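Local coordinates for beta-agarase AgaA (Microbulbifer thermotolerans, PDB 3WZ1), which hydrolyses beta-1,4-galactosidic linkages within agarose chains, acting as an endo-type glycoside hydrolase family 16 beta-agarase whose main final product is neoagarotetraose, at residues D28-P34 with Y68-L74; I235-E239 with N262-V266; W145-H151 with S172-D176. All blocks are in the same frame, centred on the assembly; numbering follows the deposited sequence.

Contact 1 (D28-P34 with Y68-L74); sequences DFNYEAP and YVSGGKL. With NA (sodium ion), chain B.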
loop_
_atom_site.group_PDB
_atom_site.type_symbol
_atom_site.label_atom_id
_atom_site.label_comp_id
_atom_site.label_asym_id
_atom_site.label_seq_id
_atom_site.Cartn_x
_atom_site.Cartn_y
_atom_site.Cartn_z
ATOM N N ASP A 28 12.067 -2.658 9.073
ATOM C CA ASP A 28 12.897 -2.938 7.905
ATOM C C ASP A 28 13.113 -4.431 7.636
ATOM O O ASP A 28 13.909 -4.803 6.784
ATOM C CB ASP A 28 14.221 -2.145 7.936
ATOM C CG ASP A 28 15.118 -2.525 9.086
ATOM O OD1 ASP A 28 14.714 -3.349 9.952
ATOM O OD2 ASP A 28 16.253 -1.982 9.135
ATOM N N PHE A 29 12.380 -5.282 8.353
ATOM C CA PHE A 29 12.226 -6.688 7.977
ATOM C C PHE A 29 13.544 -7.459 7.951
ATOM O O PHE A 29 13.739 -8.362 7.145
ATOM C CB PHE A 29 11.464 -6.793 6.638
ATOM C CG PHE A 29 10.072 -6.220 6.712
ATOM C CD1 PHE A 29 9.115 -6.797 7.534
ATOM C CD2 PHE A 29 9.724 -5.082 5.982
ATOM C CE1 PHE A 29 7.861 -6.255 7.635
ATOM C CE2 PHE A 29 8.463 -4.538 6.079
ATOM C CZ PHE A 29 7.529 -5.137 6.903
ATOM N N ASN A 30 14.419 -7.128 8.886
ATOM C CA ASN A 30 15.682 -7.840 9.033
ATOM C C ASN A 30 15.575 -8.916 10.108
ATOM O O ASN A 30 16.231 -8.887 11.163
ATOM C CB ASN A 30 16.823 -6.855 9.278
ATOM C CG ASN A 30 17.166 -6.080 8.038
ATOM O OD1 ASN A 30 17.070 -4.860 8.015
ATOM N ND2 ASN A 30 17.540 -6.782 6.991
ATOM N N TYR A 31 14.701 -9.863 9.824
ATOM C CA TYR A 31 14.500 -11.039 10.668
ATOM C C TYR A 31 13.902 -12.126 9.804
ATOM O O TYR A 31 13.482 -11.878 8.661
ATOM C CB TYR A 31 13.592 -10.743 11.864
ATOM C CG TYR A 31 12.269 -10.061 11.539
ATOM C CD1 TYR A 31 12.176 -8.675 11.473
ATOM C CD2 TYR A 31 11.109 -10.813 11.343
ATOM C CE1 TYR A 31 10.980 -8.063 11.177
ATOM C CE2 TYR A 31 9.905 -10.212 11.069
ATOM C CZ TYR A 31 9.837 -8.832 10.985
ATOM O OH TYR A 31 8.619 -8.217 10.714
ATOM N N GLU A 32 13.856 -13.341 10.342
ATOM C CA GLU A 32 13.320 -14.481 9.609
ATOM C C GLU A 32 11.954 -14.835 10.211
ATOM O O GLU A 32 11.855 -15.162 11.393
ATOM C CB GLU A 32 14.300 -15.661 9.674
ATOM C CG GLU A 32 15.616 -15.389 8.960
ATOM C CD GLU A 32 15.444 -15.162 7.465
ATOM O OE1 GLU A 32 14.722 -15.954 6.822
ATOM O OE2 GLU A 32 16.038 -14.185 6.928
ATOM N N ALA A 33 10.905 -14.733 9.389
ATOM C CA ALA A 33 9.548 -15.124 9.788
ATOM C C ALA A 33 8.965 -15.987 8.682
ATOM O O ALA A 33 8.415 -15.487 7.688
ATOM C CB ALA A 33 8.685 -13.909 10.059
ATOM N N PRO A 34 9.123 -17.311 8.816
ATOM C CA PRO A 34 8.615 -18.223 7.811
ATOM C C PRO A 34 7.117 -18.126 7.606
ATOM O O PRO A 34 6.391 -17.711 8.502
ATOM C CB PRO A 34 9.023 -19.595 8.352
ATOM C CG PRO A 34 10.245 -19.318 9.136
ATOM C CD PRO A 34 9.994 -18.002 9.794
ATOM N N TYR A 68 5.714 -13.821 4.128
ATOM C CA TYR A 68 6.837 -14.276 4.942
ATOM C C TYR A 68 7.894 -13.180 4.941
ATOM O O TYR A 68 7.861 -12.274 4.103
ATOM C CB TYR A 68 7.430 -15.615 4.436
ATOM C CG TYR A 68 7.965 -15.605 3.039
ATOM C CD1 TYR A 68 7.132 -15.844 1.943
ATOM C CD2 TYR A 68 9.299 -15.350 2.801
ATOM C CE1 TYR A 68 7.631 -15.843 0.644
ATOM C CE2 TYR A 68 9.801 -15.356 1.507
ATOM C CZ TYR A 68 8.965 -15.596 0.443
ATOM O OH TYR A 68 9.473 -15.577 -0.847
ATOM N N VAL A 69 8.805 -13.268 5.891
ATOM C CA VAL A 69 9.902 -12.315 6.002
ATOM C C VAL A 69 11.202 -13.105 5.917
ATOM O O VAL A 69 11.431 -14.038 6.699
ATOM C CB VAL A 69 9.835 -11.474 7.295
ATOM C CG1 VAL A 69 10.917 -10.402 7.271
ATOM C CG2 VAL A 69 8.471 -10.817 7.445
ATOM N N SER A 70 12.047 -12.726 4.973
ATOM C CA SER A 70 13.350 -13.372 4.798
ATOM C C SER A 70 14.307 -12.523 3.976
ATOM O O SER A 70 13.899 -11.779 3.093
ATOM C CB SER A 70 13.193 -14.730 4.120
ATOM O OG SER A 70 14.417 -15.467 4.217
ATOM N N GLY A 71 15.594 -12.664 4.268
ATOM C CA GLY A 71 16.629 -12.017 3.467
ATOM C C GLY A 71 16.520 -10.508 3.428
ATOM O O GLY A 71 16.882 -9.895 2.414
ATOM N N GLY A 72 15.997 -9.921 4.511
ATOM C CA GLY A 72 15.856 -8.461 4.674
ATOM C C GLY A 72 14.587 -7.861 4.057
ATOM O O GLY A 72 14.436 -6.634 3.988
ATOM N N LYS A 73 13.678 -8.707 3.604
ATOM C CA LYS A 73 12.485 -8.240 2.894
ATOM C C LYS A 73 11.250 -8.943 3.414
ATOM O O LYS A 73 11.287 -10.141 3.708
ATOM C CB LYS A 73 12.572 -8.580 1.398
ATOM C CG LYS A 73 13.844 -8.143 0.681
ATOM C CD LYS A 73 13.829 -6.666 0.452
ATOM C CE LYS A 73 15.041 -6.187 -0.340
ATOM N NZ LYS A 73 16.217 -5.994 0.558
ATOM N N LEU A 74 10.153 -8.199 3.474
ATOM C CA LEU A 74 8.835 -8.822 3.503
ATOM C C LEU A 74 8.469 -9.258 2.093
ATOM O O LEU A 74 8.596 -8.491 1.142
ATOM C CB LEU A 74 7.798 -7.840 4.038
ATOM C CG LEU A 74 6.320 -8.206 3.892
ATOM C CD1 LEU A 74 5.930 -9.337 4.828
ATOM C CD2 LEU A 74 5.483 -6.984 4.187
HETATM NA NA NA B . 14.729 -4.437 4.643
HETATM O O HOH W 1 14.523 -10.785 6.478
HETATM O O HOH W 2 11.794 -16.825 6.728
#
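V69 fits its whole side chain against the loop D28-P34. Its CB lies 3.9 Å from CB of A33, the residue it faces in a single antiparallel, hydrogen-bonded bridge in which each backbone N-H reaches the other's carbonyl. With CG1 anti to the backbone N (chi1 -174°), that methyl is directed over the face of the Y31 ring, 4.1 Å from its centroid; it also meets O of Y31 at 3.3 Å, O of F29 at 3.5 Å, and CB of F29. The second methyl, CG2, fills the angle between CE2 of Y31 and CB of A33. Beyond it the Y31 hydroxyl is hydrogen-bonded to D27. F29 is covered separately by L74, whose CB sits almost exactly above the ring centre at 3.7 Å.

At the type I' turn S70-K73, the exposed E32 bends back over the backbone. Both carboxylate oxygens use their syn lone pairs: OE1 accepts from OG of S70 at 2.7 Å, and OE2 accepts from the backbone N of G71 at 3.1 Å. One water is shared by the carbonyls of F29 and Y31 and the N-H of G72.

At the far end the two backbones meet on a sodium ion, bound 2.3 Å from O of D28 and equally far from O of G72, with D4 and D267 completing the site. The cation probably offsets the repulsion between these carbonyl oxygens. Four means therefore fix the loop to the hairpin: metal coordination, a carboxylate gripping the turn, the backbone bridge, and apolar packing around V69.

Contact 2 (I235-E239 with N262-V266); sequences IINME and NTYYV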
loop_
_atom_site.group_PDB
_atom_site.type_symbol
_atom_site.label_atom_id
_atom_site.label_comp_id
_atom_site.label_asym_id
_atom_site.label_seq_id
_atom_site.Cartn_x
_atom_site.Cartn_y
_atom_site.Cartn_z
ATOM N N ILE A 235 -1.642 -1.652 5.832
ATOM C CA ILE A 235 -1.876 -2.930 5.184
ATOM C C ILE A 235 -0.901 -3.063 4.029
ATOM O O ILE A 235 -0.720 -2.140 3.225
ATOM C CB ILE A 235 -3.332 -3.038 4.665
ATOM C CG1 ILE A 235 -4.333 -2.713 5.795
ATOM C CG2 ILE A 235 -3.591 -4.403 4.067
ATOM C CD1 ILE A 235 -5.760 -2.536 5.307
ATOM N N ILE A 236 -0.282 -4.230 3.955
ATOM C CA ILE A 236 0.615 -4.560 2.847
ATOM C C ILE A 236 0.043 -5.820 2.240
ATOM O O ILE A 236 -0.063 -6.838 2.918
ATOM C CB ILE A 236 2.055 -4.791 3.306
ATOM C CG1 ILE A 236 2.594 -3.573 4.084
ATOM C CG2 ILE A 236 2.927 -5.083 2.077
ATOM C CD1 ILE A 236 3.785 -3.903 4.963
ATOM N N ASN A 237 -0.351 -5.775 0.976
ATOM C CA ASN A 237 -0.942 -6.946 0.370
ATOM C C ASN A 237 -0.723 -6.975 -1.122
ATOM O O ASN A 237 -0.137 -6.039 -1.684
ATOM C CB ASN A 237 -2.438 -7.060 0.733
ATOM C CG ASN A 237 -3.328 -6.107 -0.039
ATOM O OD1 ASN A 237 -2.977 -5.642 -1.125
ATOM N ND2 ASN A 237 -4.503 -5.827 0.499
ATOM N N MET A 238 -1.183 -8.052 -1.761
ATOM C CA MET A 238 -1.609 -7.963 -3.149
ATOM C C MET A 238 -3.106 -8.175 -3.199
ATOM O O MET A 238 -3.695 -8.771 -2.300
ATOM C CB MET A 238 -0.936 -8.970 -4.068
ATOM C CG MET A 238 0.460 -8.565 -4.521
ATOM S SD MET A 238 1.137 -9.584 -5.833
ATOM C CE MET A 238 1.724 -10.989 -4.941
ATOM N N GLU A 239 -3.705 -7.672 -4.269
ATOM C CA GLU A 239 -5.136 -7.843 -4.537
ATOM C C GLU A 239 -5.378 -8.180 -5.994
ATOM O O GLU A 239 -4.804 -7.560 -6.901
ATOM C CB GLU A 239 -5.913 -6.579 -4.201
ATOM C CG GLU A 239 -5.981 -6.287 -2.708
ATOM C CD GLU A 239 -6.653 -4.969 -2.366
ATOM O OE1 GLU A 239 -7.235 -4.320 -3.281
ATOM O OE2 GLU A 239 -6.585 -4.572 -1.168
ATOM N N ASN A 262 5.864 -13.711 -9.380
ATOM C CA ASN A 262 4.641 -13.828 -8.591
ATOM C C ASN A 262 4.739 -13.211 -7.204
ATOM O O ASN A 262 3.829 -13.373 -6.391
ATOM C CB ASN A 262 4.224 -15.314 -8.513
ATOM C CG ASN A 262 5.193 -16.168 -7.713
ATOM O OD1 ASN A 262 6.152 -15.683 -7.121
ATOM N ND2 ASN A 262 4.926 -17.476 -7.681
ATOM N N THR A 263 5.811 -12.467 -6.938
ATOM C CA THR A 263 6.059 -11.980 -5.593
ATOM C C THR A 263 6.365 -10.489 -5.570
ATOM O O THR A 263 7.136 -9.979 -6.395
ATOM C CB THR A 263 7.194 -12.778 -4.915
ATOM O OG1 THR A 263 6.856 -14.173 -4.944
ATOM C CG2 THR A 263 7.382 -12.364 -3.481
ATOM N N TYR A 264 5.756 -9.830 -4.582
ATOM C CA TYR A 264 5.896 -8.385 -4.295
ATOM C C TYR A 264 6.762 -8.277 -3.063
ATOM O O TYR A 264 6.496 -8.947 -2.072
ATOM C CB TYR A 264 4.489 -7.830 -4.045
ATOM C CG TYR A 264 4.290 -6.508 -3.325
ATOM C CD1 TYR A 264 5.066 -5.380 -3.597
ATOM C CD2 TYR A 264 3.255 -6.362 -2.421
ATOM C CE1 TYR A 264 4.824 -4.185 -2.961
ATOM C CE2 TYR A 264 2.987 -5.148 -1.802
ATOM C CZ TYR A 264 3.794 -4.066 -2.050
ATOM O OH TYR A 264 3.530 -2.849 -1.416
ATOM N N TYR A 265 7.827 -7.478 -3.121
ATOM C CA TYR A 265 8.804 -7.401 -2.025
ATOM C C TYR A 265 8.829 -6.032 -1.403
ATOM O O TYR A 265 8.817 -5.032 -2.119
ATOM C CB TYR A 265 10.235 -7.712 -2.508
ATOM C CG TYR A 265 10.411 -9.096 -3.049
ATOM C CD1 TYR A 265 10.654 -10.168 -2.210
ATOM C CD2 TYR A 265 10.343 -9.328 -4.414
ATOM C CE1 TYR A 265 10.828 -11.445 -2.717
ATOM C CE2 TYR A 265 10.493 -10.601 -4.921
ATOM C CZ TYR A 265 10.748 -11.642 -4.072
ATOM O OH TYR A 265 10.880 -12.924 -4.594
ATOM N N VAL A 266 8.886 -5.997 -0.079
ATOM C CA VAL A 266 8.949 -4.736 0.660
ATOM C C VAL A 266 10.211 -4.730 1.501
ATOM O O VAL A 266 10.366 -5.529 2.415
ATOM C CB VAL A 266 7.669 -4.546 1.499
ATOM C CG1 VAL A 266 7.770 -3.291 2.373
ATOM C CG2 VAL A 266 6.461 -4.483 0.581
#
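Apolar packing carries most of the contact, in which I236 and M238 meet Y264 and V266. CG2 of I236 reaches two residues at once, lying 3.9 Å from CE2 of Y264 and equally far from CG2 of V266. The tyrosine is swung across to the other strand because its CG is anti to the backbone N (chi1 161°), and its side chain meets that of I236 at about a right angle. M238 runs past Y264 in the opposite direction, with its CG 4.1 Å from CB of the tyrosine.

A second group of contacts brings carbon atoms up to backbone carbonyls. CE2 of Y264 approaches O of N237 to 3.3 Å, while M238, bent at its last torsion, carries its CE methyl to 3.5 Å from O of N262. That carbonyl takes its hydrogen bond from OG of S78.

Conventional polar bonds stay within one segment or lead elsewhere. OG1 of T263 is bonded to OD1 of N262 at 2.7 Å, and OG1 is also paired with T77. The backbone of 235-239 is instead hydrogen-bonded to strands 87-94 and 116-123 on its two sides, while V266 is bonded through its backbone to strand 73-80.

The two strands run almost antiparallel, at 168°, yet their axes remain 8.8 Å apart, a spacing filled by side chains. Such face-to-face packing of layers is what builds the interior of the beta-jelly roll sandwich, the fold of this GH16 catalytic domain.

Contact 3 (W145-H151 with S172-D176); sequences WYAERLH and SWYAD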
loop_
_atom_site.group_PDB
_atom_site.type_symbol
_atom_site.label_atom_id
_atom_site.label_comp_id
_atom_site.label_asym_id
_atom_site.label_seq_id
_atom_site.Cartn_x
_atom_site.Cartn_y
_atom_site.Cartn_z
ATOM N N TRP A 145 1.230 0.660 -20.382
ATOM C CA TRP A 145 0.815 1.926 -19.775
ATOM C C TRP A 145 0.780 1.779 -18.251
ATOM O O TRP A 145 1.308 2.616 -17.513
ATOM C CB TRP A 145 -0.570 2.377 -20.271
ATOM C CG TRP A 145 -0.926 3.753 -19.824
ATOM C CD1 TRP A 145 -0.611 4.927 -20.467
ATOM C CD2 TRP A 145 -1.637 4.137 -18.638
ATOM N NE1 TRP A 145 -1.086 5.989 -19.772
ATOM C CE2 TRP A 145 -1.720 5.544 -18.640
ATOM C CE3 TRP A 145 -2.231 3.431 -17.580
ATOM C CZ2 TRP A 145 -2.351 6.251 -17.626
ATOM C CZ3 TRP A 145 -2.869 4.152 -16.584
ATOM C CH2 TRP A 145 -2.922 5.536 -16.614
ATOM N N TYR A 146 0.169 0.693 -17.775
ATOM C CA TYR A 146 0.071 0.488 -16.330
ATOM C C TYR A 146 1.419 0.227 -15.675
ATOM O O TYR A 146 1.682 0.647 -14.538
ATOM C CB TYR A 146 -0.918 -0.636 -15.998
ATOM C CG TYR A 146 -2.357 -0.217 -16.238
ATOM C CD1 TYR A 146 -3.028 0.560 -15.302
ATOM C CD2 TYR A 146 -3.040 -0.542 -17.408
ATOM C CE1 TYR A 146 -4.322 1.003 -15.511
ATOM C CE2 TYR A 146 -4.345 -0.117 -17.609
ATOM C CZ TYR A 146 -4.988 0.644 -16.656
ATOM O OH TYR A 146 -6.286 1.064 -16.860
ATOM N N ALA A 147 2.305 -0.452 -16.382
ATOM C CA ALA A 147 3.633 -0.762 -15.858
ATOM C C ALA A 147 4.494 0.479 -15.612
ATOM O O ALA A 147 5.442 0.437 -14.839
ATOM C CB ALA A 147 4.344 -1.723 -16.788
ATOM N N GLU A 148 4.153 1.575 -16.276
ATOM C CA GLU A 148 4.852 2.846 -16.073
ATOM C C GLU A 148 4.157 3.791 -15.106
ATOM O O GLU A 148 4.596 4.952 -14.964
ATOM C CB GLU A 148 5.108 3.527 -17.426
ATOM C CG GLU A 148 6.089 2.723 -18.251
ATOM C CD GLU A 148 6.325 3.231 -19.657
ATOM O OE1 GLU A 148 5.857 4.318 -20.012
ATOM O OE2 GLU A 148 7.008 2.495 -20.404
ATOM N N ARG A 149 3.144 3.318 -14.374
ATOM C CA ARG A 149 2.300 4.193 -13.558
ATOM C C ARG A 149 2.235 3.716 -12.085
ATOM O O ARG A 149 2.223 2.518 -11.820
ATOM C CB ARG A 149 0.889 4.250 -14.172
ATOM C CG ARG A 149 0.843 4.589 -15.676
ATOM C CD ARG A 149 0.464 6.028 -15.882
ATOM N NE ARG A 149 0.889 6.813 -17.065
ATOM C CZ ARG A 149 1.589 6.474 -18.165
ATOM N NH1 ARG A 149 2.035 5.260 -18.471
ATOM N NH2 ARG A 149 1.841 7.457 -19.009
ATOM N N LEU A 150 2.151 4.666 -11.160
ATOM C CA LEU A 150 1.783 4.405 -9.746
ATOM C C LEU A 150 0.430 5.076 -9.528
ATOM O O LEU A 150 0.245 6.244 -9.878
ATOM C CB LEU A 150 2.811 5.011 -8.797
ATOM C CG LEU A 150 4.225 4.440 -8.893
ATOM C CD1 LEU A 150 5.212 5.303 -8.093
ATOM C CD2 LEU A 150 4.276 2.975 -8.437
ATOM N N HIS A 151 -0.537 4.360 -8.972
ATOM C CA HIS A 151 -1.838 4.938 -8.716
ATOM C C HIS A 151 -1.767 5.631 -7.358
ATOM O O HIS A 151 -1.577 4.967 -6.323
ATOM C CB HIS A 151 -2.917 3.857 -8.715
ATOM C CG HIS A 151 -4.301 4.397 -8.633
ATOM N ND1 HIS A 151 -5.275 3.817 -7.854
ATOM C CD2 HIS A 151 -4.883 5.461 -9.231
ATOM C CE1 HIS A 151 -6.393 4.505 -7.964
ATOM N NE2 HIS A 151 -6.186 5.491 -8.821
ATOM N N SER A 172 -3.727 11.350 -10.956
ATOM C CA SER A 172 -3.811 10.234 -9.998
ATOM C C SER A 172 -3.097 8.970 -10.485
ATOM O O SER A 172 -2.947 8.005 -9.715
ATOM C CB SER A 172 -5.266 9.930 -9.654
ATOM O OG SER A 172 -5.966 9.399 -10.776
ATOM N N TRP A 173 -2.680 8.942 -11.751
ATOM C CA TRP A 173 -1.804 7.888 -12.250
ATOM C C TRP A 173 -0.467 8.504 -12.645
ATOM O O TRP A 173 -0.345 9.196 -13.671
ATOM C CB TRP A 173 -2.435 7.156 -13.434
ATOM C CG TRP A 173 -3.673 6.425 -13.106
ATOM C CD1 TRP A 173 -4.946 6.920 -13.080
ATOM C CD2 TRP A 173 -3.779 5.037 -12.777
ATOM N NE1 TRP A 173 -5.834 5.942 -12.744
ATOM C CE2 TRP A 173 -5.149 4.769 -12.553
ATOM C CE3 TRP A 173 -2.850 3.996 -12.640
ATOM C CZ2 TRP A 173 -5.615 3.506 -12.200
ATOM C CZ3 TRP A 173 -3.328 2.737 -12.294
ATOM C CH2 TRP A 173 -4.693 2.510 -12.094
ATOM N N TYR A 174 0.535 8.303 -11.800
ATOM C CA TYR A 174 1.813 8.996 -11.913
ATOM C C TYR A 174 2.839 8.204 -12.718
ATOM O O TYR A 174 3.126 7.042 -12.409
ATOM C CB TYR A 174 2.374 9.288 -10.507
ATOM C CG TYR A 174 3.786 9.837 -10.567
ATOM C CD1 TYR A 174 4.001 11.186 -10.845
ATOM C CD2 TYR A 174 4.894 9.015 -10.425
ATOM C CE1 TYR A 174 5.278 11.693 -10.948
ATOM C CE2 TYR A 174 6.180 9.518 -10.531
ATOM C CZ TYR A 174 6.355 10.862 -10.807
ATOM O OH TYR A 174 7.626 11.374 -10.918
ATOM N N ALA A 175 3.429 8.864 -13.729
ATOM C CA ALA A 175 4.588 8.350 -14.452
ATOM C C ALA A 175 5.697 9.410 -14.338
ATOM O O ALA A 175 5.375 10.598 -14.269
ATOM C CB ALA A 175 4.243 8.100 -15.916
ATOM N N ASP A 176 6.958 8.993 -14.386
ATOM C CA ASP A 176 8.068 9.946 -14.204
ATOM C C ASP A 176 8.496 10.664 -15.477
ATOM O O ASP A 176 9.332 11.568 -15.413
ATOM C CB ASP A 176 9.262 9.295 -13.482
ATOM C CG ASP A 176 10.031 8.269 -14.323
ATOM O OD1 ASP A 176 9.615 7.898 -15.440
ATOM O OD2 ASP A 176 11.076 7.803 -13.814
HETATM O O HOH W 3 7.059 6.046 -15.296
HETATM O O HOH W 4 -7.784 7.506 -9.822
#
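L150 O accepts the N-H of Y174 at 2.8 Å in a nearly straight bond, the shorter of the two that make these residues an antiparallel hydrogen-bonded pair; the return bond, from L150 N to Y174 O, is more bent. The next pair, H151 with W173, is non-hydrogen-bonded, and here the side chains take over.

The imidazole of H151 lies on the indole in an offset stack, its centroid 4.2 Å from that of the six-membered ring and the planes inclined by 26°. Having CG anti to the backbone N (chi1 -173°) lays this side chain along W173: CD2 rests 3.4 Å from CE2, and CB lies over the six-membered ring in a CH-pi contact. CZ3 of W145 lies over the opposite face of the indole, toward the rim, the planes being oblique (53°), while CH2 of W145 touches CB of W173 at 3.6 Å. Y146 turns its edge to the same indole in an offset edge-to-face pair, with CD1 3.7 Å from CZ3. W173 is thus the hub of a cluster of four aromatic side chains.

The two imidazole nitrogens have separate partners. ND1 is hydrogen-bonded to a carboxylate oxygen of E134, the predicted proton donor, whereas NE2 meets a water at 2.8 Å that donates to OG of S172. The stack and this pair of polar contacts together fix the rotation of the ring.

Strand 173-174 pairs here with the beginning of strand 150-158, whose H151 is in turn bonded through its backbone to E134 on strand 128-135. Helix 144-147 brings W145 and Y146 over W173, while Y174 packs on V208 of strand 206-212.

Contacts 1 and 2 adjoin, their centres 13 Å apart. L74 O probably accepts a hydrogen bond from V266 N at 2.8 Å, and L74 CD2 packs 3.6 Å from I236 CD1, so the hairpin of contact 1 borders the core packing of contact 2. Contact 3 is separate, its centre about 17 Å from that of contact 2 and about 28 Å from that of contact 1. Its H151 side chain lies about 3 Å from the side chain of E134 and about 8 Å from that of E129, the predicted catalytic pair; a glycerol, probably from the crystallisation liquor, is close to H151 too. The N237 side chain of contact 2 comes to about 7 Å from that of E134, whereas contact 1 is remote.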